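Local coordinates for protein light Chain (Clostridium botulinum, PDB 6BVD) that is the zinc-dependent endopeptidase light chain of a mosaic botulinum neurotoxin and probably cleaves a SNARE protein of nerve terminals, at residues N8-D13 with F39-N44; M93-K98 with Y387-G392; N167-I172 with M227-H232; S191-E196 with H235-T240. One frame throughout, in Å; residues are numbered along the deposited sequence.

Interaction 1 (N8-D13 with F39-N44); sequences NSFNYD and FQIMDN
Asn8 grips two successive carbonyls of 39-44. Its ND2 donates to Gln40 O (2.8 Å), which lies close to the amide plane, and its backbone N donates to Ile41 O (2.9 Å). CG stands beside the backbone N (chi1 -56°), which lets both donors face the same corner of the chain. An unstaggered first torsion, 22°, brings the Phe10 ring beneath Phe39 CB. That carbon sits over the centre of one face, 3.6 Å from the Phe10 ring centroid, in a CH-pi contact. Asn8 O lies over the opposite face, toward the rim. Gln40 O meets the edge of the ring, 3.4 Å from Phe10 CE2. The planes of the Phe39 and Phe10 rings lie at 56°. Phe39 CZ also lies 3.6 Å from Tyr12 CD1, completing an aromatic cluster. Gln91 and Asn87 of helix 83-100 bind the backbone of Phe10 and Tyr12. The loop 8-13 thus lies between that helix and the end of sheet strand 36-40.

Interaction 2 (M93-K98 with Y387-G392); sequences MIKLFK and YTEVDG. With CA (calcium ion), chain C.
Lys95 NZ is held by several oxygens. Across this contact it donates to Tyr387 O at 2.8 Å, approaching from a direction tilted out of the carbonyl plane. It also bonds to Leu381 O and Asp384 OD1 of its own chain and to Asp384 OD2 of the second subunit. The Lys95 chain leaves the helix with CG anti to the backbone N (chi1 -165°) and then runs straight, which carries the ammonium to the loop. Glu389 crosses it at about a right angle, with OE2 3.6 Å from Lys95 CG. The glutamate chain bends at chi2 (86°), and its CG rests on Lys98 CB at 3.9 Å. Leu96 CD2 packs 3.4 Å from Tyr387 OH, which is hydrogen-bonded to Asp221. The carboxylate of Glu389 chelates calcium through OE1 (2.5 Å) and OE2 (2.8 Å). Asp384 and Glu389 of both subunits share this ion, so the arrangement is a calcium site at a dimer interface, with the buried Lys95 probably balancing part of its negative charge.

Interaction 3 (N167-I172 with M227-H232); sequences NKTGGI and MHELIH. With ACT (acetate ion), chain F.
Thr169 lies over helix 227-232, its CG2 3.7 Å from His232 CB and its OG1 against Glu229. The helix carries an HExxH motif, His228-Glu229-Leu230-Ile231-His232. Both histidines bind the zinc ion, and Glu266 completes the protein ligands. Strand 168-171 runs nearly parallel to the helix, their axes 16° apart and 8.2 Å at closest approach.

The two branches of Thr169 divide the work. CG2 is anti to the backbone N and turns to His232, while OG1 stands beside the backbone N (chi1 -59°) and donates to Glu229 OE1 at 2.6 Å. This bond meets the anti side of the carboxylate, 27° out of its plane. It probably helps fix the rotation of the motif glutamate. The Glu229 chain is bent at chi2, and its CG packs 4.1 Å from Asn167 CB. Asn167 OD1 turns to another partner, the backbone N of Ser198.

His232 NE2 binds zinc, and His232 ND1 donates at the ring edge to OXT of an acetate, 2.8 Å away, probably from the crystallisation liquor. A water ties the strand to the Glu229 carboxylate, accepting from Thr169 N at 2.9 Å and donating to Glu229 OE1 at 3.2 Å.

Interaction 4 (S191-E196 with H235-T240); sequences SIMTVE and HGLYGT. With ACT (acetate ion), chain F.
Met193 presses its thioether onto Gly236, with SD 3.7 Å and CE 3.8 Å from Gly236 CA. Nothing but backbone meets the sulfur here, because glycine carries no side chain on the face of the helix that looks at the strand. The methionine chain is bent at both chi2 (-62°) and chi3 (-68°). That folding brings SD and CE both against Gly236 CA. Leu237 CD2 adds a second close approach, 3.5 Å from Ser191 O. This is the tight part of the contact, and all four residues are buried.

Strand 193-196 is the neighbour of strand 168-171 in the mixed sheet, and here it packs on the last turn of helix 222-237, the helix that carries the zinc-binding histidines. The helix ends in a Schellman motif, with Gly239 at positive phi. Thr240 N returns to His235 O and Gly239 N to Gly236 O.

Other parts of the fit are looser. Leu237 slides past Met193 in the opposite direction, and its CD2 stays 4.1 Å from Met193 CG. Ser191 N and Gly236 O stand 3.7 Å apart and make no bond. Ser191 OG donates to Ile192 O and accepts from Ile172 N. The end of the His235 side chain leads away from the strand. Its ring stacks on Tyr349, and at the ring edge His235 ND1 donates to acetate OXT at 2.6 Å.

How the interactions relate
Interactions 3 and 4 form one unit, their centres about 7 Å apart. Both use helix 222-237, and their strands pair through Lys168 O to Glu196 N and Gly170 N to Thr194 O, each 2.9 Å. One acetate joins them through His232 and His235. Interaction 3 holds two of the zinc ligands, while the Met193 side chain of interaction 4 is about 11 Å from the zinc. Interactions 1 and 2 meet at helix 83-100, where Ile41 CD1 packs on Ile94 CG1 at 3.7 Å, and both touch the second subunit. The centre of interaction 2, which supplies Glu389 to the calcium site, lies about 19 Å from that of interaction 3. Interaction 1 reaches the sheet of interactions 3 and 4 without touching them.

Interaction 1 (N8-D13 with F39-N44)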
loop_
_atom_site.group_PDB
_atom_site.type_symbol
_atom_site.label_atom_id
_atom_site.label_comp_id
_atom_site.label_asym_id
_atom_site.label_seq_id
_atom_site.Cartn_x
_atom_site.Cartn_y
_atom_site.Cartn_z
ATOM N N ASN A 8 1.976 -7.654 -9.679
ATOM C CA ASN A 8 0.726 -7.514 -10.445
ATOM C C ASN A 8 -0.538 -7.728 -9.615
ATOM O O ASN A 8 -0.507 -8.509 -8.691
ATOM C CB ASN A 8 0.744 -8.522 -11.612
ATOM C CG ASN A 8 1.948 -8.340 -12.491
ATOM O OD1 ASN A 8 2.192 -7.248 -12.984
ATOM N ND2 ASN A 8 2.710 -9.397 -12.687
ATOM N N SER A 9 -1.649 -7.088 -9.986
ATOM C CA SER A 9 -2.975 -7.348 -9.393
ATOM C C SER A 9 -3.939 -7.994 -10.418
ATOM O O SER A 9 -3.775 -7.836 -11.629
ATOM C CB SER A 9 -3.598 -6.058 -8.835
ATOM O OG SER A 9 -2.907 -5.635 -7.664
ATOM N N PHE A 10 -4.901 -8.757 -9.907
ATOM C CA PHE A 10 -5.871 -9.515 -10.698
ATOM C C PHE A 10 -6.996 -9.949 -9.763
ATOM O O PHE A 10 -6.797 -10.065 -8.542
ATOM C CB PHE A 10 -5.224 -10.755 -11.379
ATOM C CG PHE A 10 -3.936 -11.225 -10.710
ATOM C CD1 PHE A 10 -3.945 -11.723 -9.410
ATOM C CD2 PHE A 10 -2.722 -11.132 -11.379
ATOM C CE1 PHE A 10 -2.771 -12.136 -8.784
ATOM C CE2 PHE A 10 -1.530 -11.543 -10.763
ATOM C CZ PHE A 10 -1.551 -12.058 -9.467
ATOM N N ASN A 11 -8.173 -10.177 -10.329
ATOM C CA ASN A 11 -9.264 -10.833 -9.617
ATOM C C ASN A 11 -9.383 -12.265 -10.148
ATOM O O ASN A 11 -8.993 -12.515 -11.288
ATOM C CB ASN A 11 -10.566 -10.046 -9.800
ATOM C CG ASN A 11 -10.379 -8.569 -9.512
ATOM O OD1 ASN A 11 -10.307 -8.183 -8.359
ATOM N ND2 ASN A 11 -10.307 -7.743 -10.559
ATOM N N TYR A 12 -9.898 -13.201 -9.347
ATOM C CA TYR A 12 -9.952 -14.594 -9.807
ATOM C C TYR A 12 -10.758 -14.711 -11.111
ATOM O O TYR A 12 -10.448 -15.548 -11.963
ATOM C CB TYR A 12 -10.565 -15.519 -8.752
ATOM C CG TYR A 12 -10.424 -16.962 -9.155
ATOM C CD1 TYR A 12 -9.216 -17.621 -9.009
ATOM C CD2 TYR A 12 -11.483 -17.642 -9.756
ATOM C CE1 TYR A 12 -9.068 -18.953 -9.423
ATOM C CE2 TYR A 12 -11.348 -18.961 -10.172
ATOM C CZ TYR A 12 -10.146 -19.607 -9.997
ATOM O OH TYR A 12 -10.010 -20.916 -10.413
ATOM N N ASP A 13 -11.778 -13.878 -11.264
ATOM C CA ASP A 13 -12.633 -13.972 -12.437
ATOM C C ASP A 13 -12.149 -13.177 -13.654
ATOM O O ASP A 13 -12.803 -13.221 -14.685
ATOM C CB ASP A 13 -14.050 -13.512 -12.093
ATOM C CG ASP A 13 -14.833 -14.541 -11.285
ATOM O OD1 ASP A 13 -14.470 -15.747 -11.254
ATOM O OD2 ASP A 13 -15.835 -14.127 -10.674
ATOM N N PHE A 39 -1.990 -17.196 -11.968
ATOM C CA PHE A 39 -1.879 -15.728 -11.847
ATOM C C PHE A 39 -0.420 -15.353 -11.566
ATOM O O PHE A 39 0.181 -15.851 -10.621
ATOM C CB PHE A 39 -2.843 -15.228 -10.745
ATOM C CG PHE A 39 -4.284 -15.631 -10.972
ATOM C CD1 PHE A 39 -5.202 -14.735 -11.491
ATOM C CD2 PHE A 39 -4.709 -16.925 -10.690
ATOM C CE1 PHE A 39 -6.506 -15.092 -11.687
ATOM C CE2 PHE A 39 -5.995 -17.307 -10.917
ATOM C CZ PHE A 39 -6.916 -16.388 -11.419
ATOM N N GLN A 40 0.185 -14.561 -12.446
ATOM C CA GLN A 40 1.607 -14.282 -12.355
ATOM C C GLN A 40 1.787 -13.066 -11.467
ATOM O O GLN A 40 1.694 -11.927 -11.921
ATOM C CB GLN A 40 2.271 -14.016 -13.724
ATOM C CG GLN A 40 3.778 -14.199 -13.637
ATOM C CD GLN A 40 4.522 -13.992 -14.929
ATOM O OE1 GLN A 40 5.741 -14.167 -14.973
ATOM N NE2 GLN A 40 3.803 -13.632 -16.000
ATOM N N ILE A 41 2.005 -13.329 -10.188
ATOM C CA ILE A 41 2.103 -12.250 -9.189
ATOM C C ILE A 41 3.333 -11.372 -9.407
ATOM O O ILE A 41 3.332 -10.151 -9.087
ATOM C CB ILE A 41 2.067 -12.908 -7.724
ATOM C CG1 ILE A 41 2.123 -11.814 -6.651
ATOM C CG2 ILE A 41 3.160 -13.930 -7.575
ATOM C CD1 ILE A 41 0.810 -11.180 -6.438
ATOM N N MET A 42 4.410 -11.957 -9.928
ATOM C CA MET A 42 5.603 -11.192 -10.322
ATOM C C MET A 42 6.298 -12.012 -11.350
ATOM O O MET A 42 5.991 -13.219 -11.464
ATOM C CB MET A 42 6.560 -10.888 -9.125
ATOM C CG MET A 42 6.963 -12.144 -8.303
ATOM S SD MET A 42 8.320 -11.820 -7.099
ATOM C CE MET A 42 9.710 -11.826 -8.205
ATOM N N ASP A 43 7.243 -11.431 -12.098
ATOM C CA ASP A 43 7.954 -12.203 -13.135
ATOM C C ASP A 43 8.486 -13.546 -12.595
ATOM O O ASP A 43 9.250 -13.577 -11.610
ATOM C CB ASP A 43 9.127 -11.418 -13.711
ATOM C CG ASP A 43 8.704 -10.313 -14.676
ATOM O OD1 ASP A 43 7.539 -10.262 -15.118
ATOM O OD2 ASP A 43 9.573 -9.493 -15.006
ATOM N N ASN A 44 8.106 -14.648 -13.274
ATOM C CA ASN A 44 8.505 -16.018 -12.968
ATOM C C ASN A 44 7.837 -16.630 -11.724
ATOM O O ASN A 44 8.237 -17.684 -11.275
ATOM C CB ASN A 44 10.046 -16.149 -12.841
ATOM C CG ASN A 44 10.772 -15.874 -14.161
ATOM O OD1 ASN A 44 10.230 -16.152 -15.225
ATOM N ND2 ASN A 44 11.977 -15.290 -14.094
#

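Interaction 2 (M93-K98 with Y387-G392)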
loop_
_atom_site.group_PDB
_atom_site.type_symbol
_atom_site.label_atom_id
_atom_site.label_comp_id
_atom_site.label_asym_id
_atom_site.label_seq_id
_atom_site.Cartn_x
_atom_site.Cartn_y
_atom_site.Cartn_z
ATOM N N MET A 93 -2.523 -12.621 -1.006
ATOM C CA MET A 93 -1.202 -12.898 -1.536
ATOM C C MET A 93 -0.622 -11.635 -2.199
ATOM O O MET A 93 0.566 -11.328 -2.046
ATOM C CB MET A 93 -1.235 -14.077 -2.538
ATOM C CG MET A 93 -1.614 -15.399 -1.905
ATOM S SD MET A 93 -0.551 -15.842 -0.526
ATOM C CE MET A 93 1.069 -15.919 -1.306
ATOM N N ILE A 94 -1.466 -10.888 -2.898
ATOM C CA ILE A 94 -1.046 -9.624 -3.481
ATOM C C ILE A 94 -0.585 -8.673 -2.357
ATOM O O ILE A 94 0.454 -8.026 -2.420
ATOM C CB ILE A 94 -2.202 -8.998 -4.271
ATOM C CG1 ILE A 94 -2.442 -9.756 -5.584
ATOM C CG2 ILE A 94 -1.919 -7.568 -4.622
ATOM C CD1 ILE A 94 -3.735 -9.343 -6.261
ATOM N N LYS A 95 -1.355 -8.646 -1.288
ATOM C CA LYS A 95 -0.996 -7.745 -0.166
ATOM C C LYS A 95 0.338 -8.160 0.475
ATOM O O LYS A 95 1.191 -7.307 0.826
ATOM C CB LYS A 95 -2.126 -7.728 0.868
ATOM C CG LYS A 95 -2.003 -6.553 1.875
ATOM C CD LYS A 95 -3.252 -6.414 2.726
ATOM C CE LYS A 95 -3.086 -5.207 3.674
ATOM N NZ LYS A 95 -4.426 -4.835 4.129
ATOM N N LEU A 96 0.548 -9.470 0.607
ATOM C CA LEU A 96 1.782 -9.949 1.229
ATOM C C LEU A 96 3.016 -9.718 0.354
ATOM O O LEU A 96 4.074 -9.330 0.857
ATOM C CB LEU A 96 1.666 -11.435 1.601
ATOM C CG LEU A 96 0.555 -11.786 2.589
ATOM C CD1 LEU A 96 0.570 -13.270 2.945
ATOM C CD2 LEU A 96 0.645 -10.967 3.917
ATOM N N PHE A 97 2.871 -9.875 -0.965
ATOM C CA PHE A 97 3.979 -9.572 -1.845
ATOM C C PHE A 97 4.272 -8.056 -1.843
ATOM O O PHE A 97 5.446 -7.678 -1.860
ATOM C CB PHE A 97 3.720 -10.083 -3.274
ATOM C CG PHE A 97 4.176 -11.516 -3.491
ATOM C CD1 PHE A 97 5.423 -11.787 -4.017
ATOM C CD2 PHE A 97 3.362 -12.577 -3.128
ATOM C CE1 PHE A 97 5.852 -13.113 -4.209
ATOM C CE2 PHE A 97 3.749 -13.911 -3.324
ATOM C CZ PHE A 97 5.009 -14.193 -3.856
ATOM N N LYS A 98 3.235 -7.215 -1.809
ATOM C CA LYS A 98 3.452 -5.766 -1.703
ATOM C C LYS A 98 4.119 -5.401 -0.371
ATOM O O LYS A 98 4.879 -4.441 -0.315
ATOM C CB LYS A 98 2.147 -4.970 -1.872
ATOM C CG LYS A 98 1.672 -4.911 -3.341
ATOM C CD LYS A 98 0.607 -3.857 -3.641
ATOM C CE LYS A 98 -0.817 -4.355 -3.381
ATOM N NZ LYS A 98 -1.919 -3.456 -3.846
ATOM N N TYR A 387 -4.264 -4.634 9.424
ATOM C CA TYR A 387 -3.021 -5.090 8.876
ATOM C C TYR A 387 -2.697 -4.267 7.627
ATOM O O TYR A 387 -3.535 -4.175 6.740
ATOM C CB TYR A 387 -3.143 -6.582 8.530
ATOM C CG TYR A 387 -1.893 -7.219 8.019
ATOM C CD1 TYR A 387 -0.966 -7.748 8.898
ATOM C CD2 TYR A 387 -1.658 -7.371 6.644
ATOM C CE1 TYR A 387 0.181 -8.352 8.451
ATOM C CE2 TYR A 387 -0.499 -7.995 6.186
ATOM C CZ TYR A 387 0.409 -8.502 7.092
ATOM O OH TYR A 387 1.565 -9.158 6.664
ATOM N N THR A 388 -1.517 -3.667 7.545
ATOM C CA THR A 388 -1.173 -2.879 6.342
ATOM C C THR A 388 0.030 -3.399 5.586
ATOM O O THR A 388 0.910 -4.083 6.159
ATOM C CB THR A 388 -0.861 -1.405 6.673
ATOM O OG1 THR A 388 0.303 -1.314 7.523
ATOM C CG2 THR A 388 -2.072 -0.734 7.304
ATOM N N GLU A 389 0.112 -3.073 4.288
ATOM C CA GLU A 389 1.356 -3.380 3.540
ATOM C C GLU A 389 2.628 -2.850 4.218
ATOM O O GLU A 389 3.618 -3.555 4.322
ATOM C CB GLU A 389 1.310 -2.752 2.118
ATOM C CG GLU A 389 0.244 -3.369 1.176
ATOM C CD GLU A 389 -1.148 -2.759 1.287
ATOM O OE1 GLU A 389 -1.434 -1.845 2.128
ATOM O OE2 GLU A 389 -2.023 -3.223 0.531
ATOM N N VAL A 390 2.612 -1.589 4.627
ATOM C CA VAL A 390 3.829 -0.908 5.096
ATOM C C VAL A 390 4.215 -1.343 6.521
ATOM O O VAL A 390 5.416 -1.411 6.835
ATOM C CB VAL A 390 3.680 0.665 5.016
ATOM C CG1 VAL A 390 2.529 1.184 5.885
ATOM C CG2 VAL A 390 4.987 1.402 5.360
ATOM N N ASP A 391 3.234 -1.625 7.372
ATOM C CA ASP A 391 3.562 -1.898 8.820
ATOM C C ASP A 391 3.084 -3.219 9.405
ATOM O O ASP A 391 3.400 -3.550 10.575
ATOM C CB ASP A 391 2.975 -0.782 9.727
ATOM C CG ASP A 391 3.599 0.591 9.487
ATOM O OD1 ASP A 391 4.828 0.683 9.255
ATOM O OD2 ASP A 391 2.832 1.595 9.525
ATOM N N GLY A 392 2.284 -3.971 8.643
ATOM C CA GLY A 392 1.678 -5.176 9.163
ATOM C C GLY A 392 0.668 -4.881 10.263
ATOM O O GLY A 392 -0.223 -4.035 10.114
HETATM CA CA CA C . -3.895 -1.535 1.711
#

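Interaction 3 (N167-I172 with M227-H232)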
loop_
_atom_site.group_PDB
_atom_site.type_symbol
_atom_site.label_atom_id
_atom_site.label_comp_id
_atom_site.label_asym_id
_atom_site.label_seq_id
_atom_site.Cartn_x
_atom_site.Cartn_y
_atom_site.Cartn_z
ATOM N N ASN A 167 2.648 -24.812 6.024
ATOM C CA ASN A 167 3.256 -24.312 4.798
ATOM C C ASN A 167 4.439 -25.190 4.440
ATOM O O ASN A 167 5.116 -25.706 5.339
ATOM C CB ASN A 167 3.703 -22.868 4.981
ATOM C CG ASN A 167 2.596 -21.990 5.470
ATOM O OD1 ASN A 167 1.523 -21.905 4.855
ATOM N ND2 ASN A 167 2.831 -21.338 6.601
ATOM N N LYS A 168 4.688 -25.447 3.152
ATOM C CA LYS A 168 5.884 -26.223 2.834
ATOM C C LYS A 168 6.409 -25.953 1.449
ATOM O O LYS A 168 5.663 -25.611 0.559
ATOM C CB LYS A 168 5.637 -27.726 2.993
ATOM C CG LYS A 168 4.593 -28.280 2.091
ATOM C CD LYS A 168 4.515 -29.800 2.226
ATOM C CE LYS A 168 4.301 -30.186 3.669
ATOM N NZ LYS A 168 4.071 -31.645 3.836
ATOM N N THR A 169 7.709 -26.155 1.280
ATOM C CA THR A 169 8.388 -25.876 0.016
ATOM C C THR A 169 8.939 -27.203 -0.496
ATOM O O THR A 169 9.278 -28.068 0.315
ATOM C CB THR A 169 9.493 -24.816 0.244
ATOM O OG1 THR A 169 8.885 -23.621 0.758
ATOM C CG2 THR A 169 10.232 -24.454 -1.032
ATOM N N GLY A 170 9.028 -27.370 -1.813
ATOM C CA GLY A 170 9.577 -28.565 -2.429
ATOM C C GLY A 170 10.135 -28.317 -3.817
ATOM O O GLY A 170 9.833 -27.296 -4.400
ATOM N N GLY A 171 10.971 -29.229 -4.342
ATOM C CA GLY A 171 11.522 -29.048 -5.686
ATOM C C GLY A 171 10.851 -30.026 -6.658
ATOM O O GLY A 171 9.946 -30.770 -6.254
ATOM N N ILE A 172 11.311 -30.057 -7.910
ATOM C CA ILE A 172 10.744 -30.977 -8.903
ATOM C C ILE A 172 11.742 -32.046 -9.333
ATOM O O ILE A 172 12.947 -31.781 -9.451
ATOM C CB ILE A 172 10.237 -30.197 -10.141
ATOM C CG1 ILE A 172 9.214 -29.112 -9.724
ATOM C CG2 ILE A 172 9.645 -31.187 -11.185
ATOM C CD1 ILE A 172 7.945 -29.657 -9.040
ATOM N N MET A 227 8.055 -15.017 3.596
ATOM C CA MET A 227 9.496 -14.853 3.374
ATOM C C MET A 227 10.330 -16.101 3.803
ATOM O O MET A 227 11.280 -16.509 3.111
ATOM C CB MET A 227 9.998 -13.575 4.070
ATOM C CG MET A 227 9.648 -12.281 3.261
ATOM S SD MET A 227 10.378 -10.791 3.951
ATOM C CE MET A 227 9.188 -10.391 5.232
ATOM N N HIS A 228 9.953 -16.718 4.913
ATOM C CA HIS A 228 10.600 -17.931 5.379
ATOM C C HIS A 228 10.515 -19.016 4.275
ATOM O O HIS A 228 11.509 -19.598 3.944
ATOM C CB HIS A 228 9.930 -18.399 6.672
ATOM C CG HIS A 228 10.514 -19.646 7.234
ATOM N ND1 HIS A 228 11.460 -19.652 8.244
ATOM C CD2 HIS A 228 10.330 -20.942 6.877
ATOM C CE1 HIS A 228 11.788 -20.906 8.514
ATOM N NE2 HIS A 228 11.124 -21.703 7.703
ATOM N N GLU A 229 9.335 -19.208 3.671
ATOM C CA GLU A 229 9.207 -20.190 2.578
ATOM C C GLU A 229 10.009 -19.738 1.328
ATOM O O GLU A 229 10.614 -20.545 0.646
ATOM C CB GLU A 229 7.722 -20.415 2.217
ATOM C CG GLU A 229 6.953 -21.081 3.343
ATOM C CD GLU A 229 7.678 -22.313 3.936
ATOM O OE1 GLU A 229 7.946 -23.291 3.188
ATOM O OE2 GLU A 229 7.956 -22.347 5.163
ATOM N N LEU A 230 10.033 -18.445 1.044
ATOM C CA LEU A 230 10.814 -17.940 -0.099
ATOM C C LEU A 230 12.311 -18.161 0.081
ATOM O O LEU A 230 13.046 -18.308 -0.890
ATOM C CB LEU A 230 10.538 -16.452 -0.343
ATOM C CG LEU A 230 9.186 -16.142 -0.976
ATOM C CD1 LEU A 230 8.995 -14.657 -1.177
ATOM C CD2 LEU A 230 9.050 -16.924 -2.317
ATOM N N ILE A 231 12.778 -18.226 1.324
ATOM C CA ILE A 231 14.178 -18.523 1.540
ATOM C C ILE A 231 14.507 -19.980 1.119
ATOM O O ILE A 231 15.552 -20.221 0.506
ATOM C CB ILE A 231 14.559 -18.254 2.997
ATOM C CG1 ILE A 231 14.465 -16.754 3.254
ATOM C CG2 ILE A 231 15.935 -18.810 3.285
ATOM C CD1 ILE A 231 14.519 -16.389 4.772
ATOM N N HIS A 232 13.621 -20.921 1.465
ATOM C CA HIS A 232 13.734 -22.313 1.000
ATOM C C HIS A 232 13.709 -22.394 -0.556
ATOM O O HIS A 232 14.417 -23.199 -1.135
ATOM C CB HIS A 232 12.594 -23.181 1.541
ATOM C CG HIS A 232 12.658 -23.485 3.017
ATOM N ND1 HIS A 232 13.779 -23.979 3.638
ATOM C CD2 HIS A 232 11.703 -23.423 3.972
ATOM C CE1 HIS A 232 13.527 -24.179 4.922
ATOM N NE2 HIS A 232 12.265 -23.849 5.145
HETATM C C ACT F . 16.503 -25.825 2.366
HETATM O O ACT F . 17.609 -26.199 1.916
HETATM O OXT ACT F . 16.273 -24.606 2.525
HETATM C CH3 ACT F . 15.448 -26.842 2.716
HETATM O O HOH W 1 9.067 -26.172 3.864
#

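Interaction 4 (S191-E196 with H235-T240)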
loop_
_atom_site.group_PDB
_atom_site.type_symbol
_atom_site.label_atom_id
_atom_site.label_comp_id
_atom_site.label_asym_id
_atom_site.label_seq_id
_atom_site.Cartn_x
_atom_site.Cartn_y
_atom_site.Cartn_z
ATOM N N SER A 191 15.718 -26.042 -9.736
ATOM C CA SER A 191 14.563 -26.506 -10.530
ATOM C C SER A 191 13.428 -25.584 -10.230
ATOM O O SER A 191 13.538 -24.756 -9.298
ATOM C CB SER A 191 14.172 -27.960 -10.190
ATOM O OG SER A 191 13.527 -28.035 -8.930
ATOM N N ILE A 192 12.340 -25.704 -10.994
ATOM C CA ILE A 192 11.090 -25.093 -10.615
ATOM C C ILE A 192 10.784 -25.474 -9.173
ATOM O O ILE A 192 10.942 -26.640 -8.798
ATOM C CB ILE A 192 9.945 -25.545 -11.524
ATOM C CG1 ILE A 192 10.106 -24.945 -12.931
ATOM C CG2 ILE A 192 8.645 -24.997 -11.028
ATOM C CD1 ILE A 192 9.184 -25.677 -13.982
ATOM N N MET A 193 10.345 -24.503 -8.360
ATOM C CA MET A 193 10.025 -24.793 -6.964
ATOM C C MET A 193 8.530 -24.735 -6.776
ATOM O O MET A 193 7.823 -24.181 -7.600
ATOM C CB MET A 193 10.781 -23.832 -6.006
ATOM C CG MET A 193 12.321 -23.971 -6.145
ATOM S SD MET A 193 12.985 -25.651 -5.719
ATOM C CE MET A 193 12.683 -25.731 -3.925
ATOM N N THR A 194 8.053 -25.422 -5.742
ATOM C CA THR A 194 6.657 -25.460 -5.341
ATOM C C THR A 194 6.540 -24.955 -3.900
ATOM O O THR A 194 7.320 -25.412 -3.029
ATOM C CB THR A 194 6.076 -26.901 -5.372
ATOM O OG1 THR A 194 6.438 -27.554 -6.592
ATOM C CG2 THR A 194 4.566 -26.905 -5.216
ATOM N N VAL A 195 5.558 -24.088 -3.632
ATOM C CA VAL A 195 5.173 -23.766 -2.237
ATOM C C VAL A 195 3.685 -24.029 -1.965
ATOM O O VAL A 195 2.845 -23.707 -2.769
ATOM C CB VAL A 195 5.482 -22.294 -1.882
ATOM C CG1 VAL A 195 4.861 -21.920 -0.521
ATOM C CG2 VAL A 195 6.987 -22.073 -1.865
ATOM N N GLU A 196 3.359 -24.676 -0.852
ATOM C CA GLU A 196 1.992 -24.717 -0.370
ATOM C C GLU A 196 1.914 -23.680 0.736
ATOM O O GLU A 196 2.644 -23.801 1.735
ATOM C CB GLU A 196 1.629 -26.102 0.177
ATOM C CG GLU A 196 1.828 -27.207 -0.835
ATOM C CD GLU A 196 1.815 -28.568 -0.173
ATOM O OE1 GLU A 196 0.940 -28.813 0.689
ATOM O OE2 GLU A 196 2.730 -29.358 -0.463
ATOM N N HIS A 235 17.060 -21.375 -1.904
ATOM C CA HIS A 235 18.053 -22.411 -1.819
ATOM C C HIS A 235 17.836 -23.403 -2.987
ATOM O O HIS A 235 18.787 -23.861 -3.600
ATOM C CB HIS A 235 17.994 -23.153 -0.455
ATOM C CG HIS A 235 18.238 -22.238 0.728
ATOM N ND1 HIS A 235 17.719 -22.485 1.986
ATOM C CD2 HIS A 235 18.982 -21.122 0.838
ATOM C CE1 HIS A 235 18.112 -21.529 2.817
ATOM N NE2 HIS A 235 18.879 -20.682 2.152
ATOM N N GLY A 236 16.583 -23.735 -3.258
ATOM C CA GLY A 236 16.300 -24.697 -4.344
ATOM C C GLY A 236 16.707 -24.156 -5.739
ATOM O O GLY A 236 17.232 -24.875 -6.567
ATOM N N LEU A 237 16.456 -22.880 -5.972
ATOM C CA LEU A 237 16.790 -22.238 -7.252
ATOM C C LEU A 237 18.298 -22.246 -7.470
ATOM O O LEU A 237 18.786 -22.406 -8.595
ATOM C CB LEU A 237 16.240 -20.794 -7.313
ATOM C CG LEU A 237 14.720 -20.674 -7.444
ATOM C CD1 LEU A 237 14.255 -19.234 -7.460
ATOM C CD2 LEU A 237 14.220 -21.378 -8.762
ATOM N N TYR A 238 19.048 -22.080 -6.376
ATOM C CA TYR A 238 20.500 -22.156 -6.421
ATOM C C TYR A 238 21.035 -23.601 -6.289
ATOM O O TYR A 238 22.246 -23.825 -6.301
ATOM C CB TYR A 238 21.112 -21.239 -5.324
ATOM C CG TYR A 238 21.272 -19.808 -5.790
ATOM C CD1 TYR A 238 22.330 -19.426 -6.619
ATOM C CD2 TYR A 238 20.358 -18.820 -5.399
ATOM C CE1 TYR A 238 22.477 -18.062 -7.040
ATOM C CE2 TYR A 238 20.490 -17.494 -5.830
ATOM C CZ TYR A 238 21.556 -17.117 -6.631
ATOM O OH TYR A 238 21.657 -15.776 -7.010
ATOM N N GLY A 239 20.134 -24.578 -6.165
ATOM C CA GLY A 239 20.536 -25.981 -6.132
ATOM C C GLY A 239 21.279 -26.366 -4.830
ATOM O O GLY A 239 22.062 -27.330 -4.828
ATOM N N THR A 240 21.052 -25.605 -3.748
ATOM C CA THR A 240 21.691 -25.884 -2.435
ATOM C C THR A 240 20.703 -26.497 -1.450
ATOM O O THR A 240 21.012 -26.664 -0.260
ATOM C CB THR A 240 22.232 -24.578 -1.753
ATOM O OG1 THR A 240 21.127 -23.805 -1.322
ATOM C CG2 THR A 240 23.078 -23.728 -2.737
HETATM C C ACT F . 16.503 -25.825 2.366
HETATM O O ACT F . 17.609 -26.199 1.916
HETATM O OXT ACT F . 16.273 -24.606 2.525
HETATM C CH3 ACT F . 15.448 -26.842 2.716
#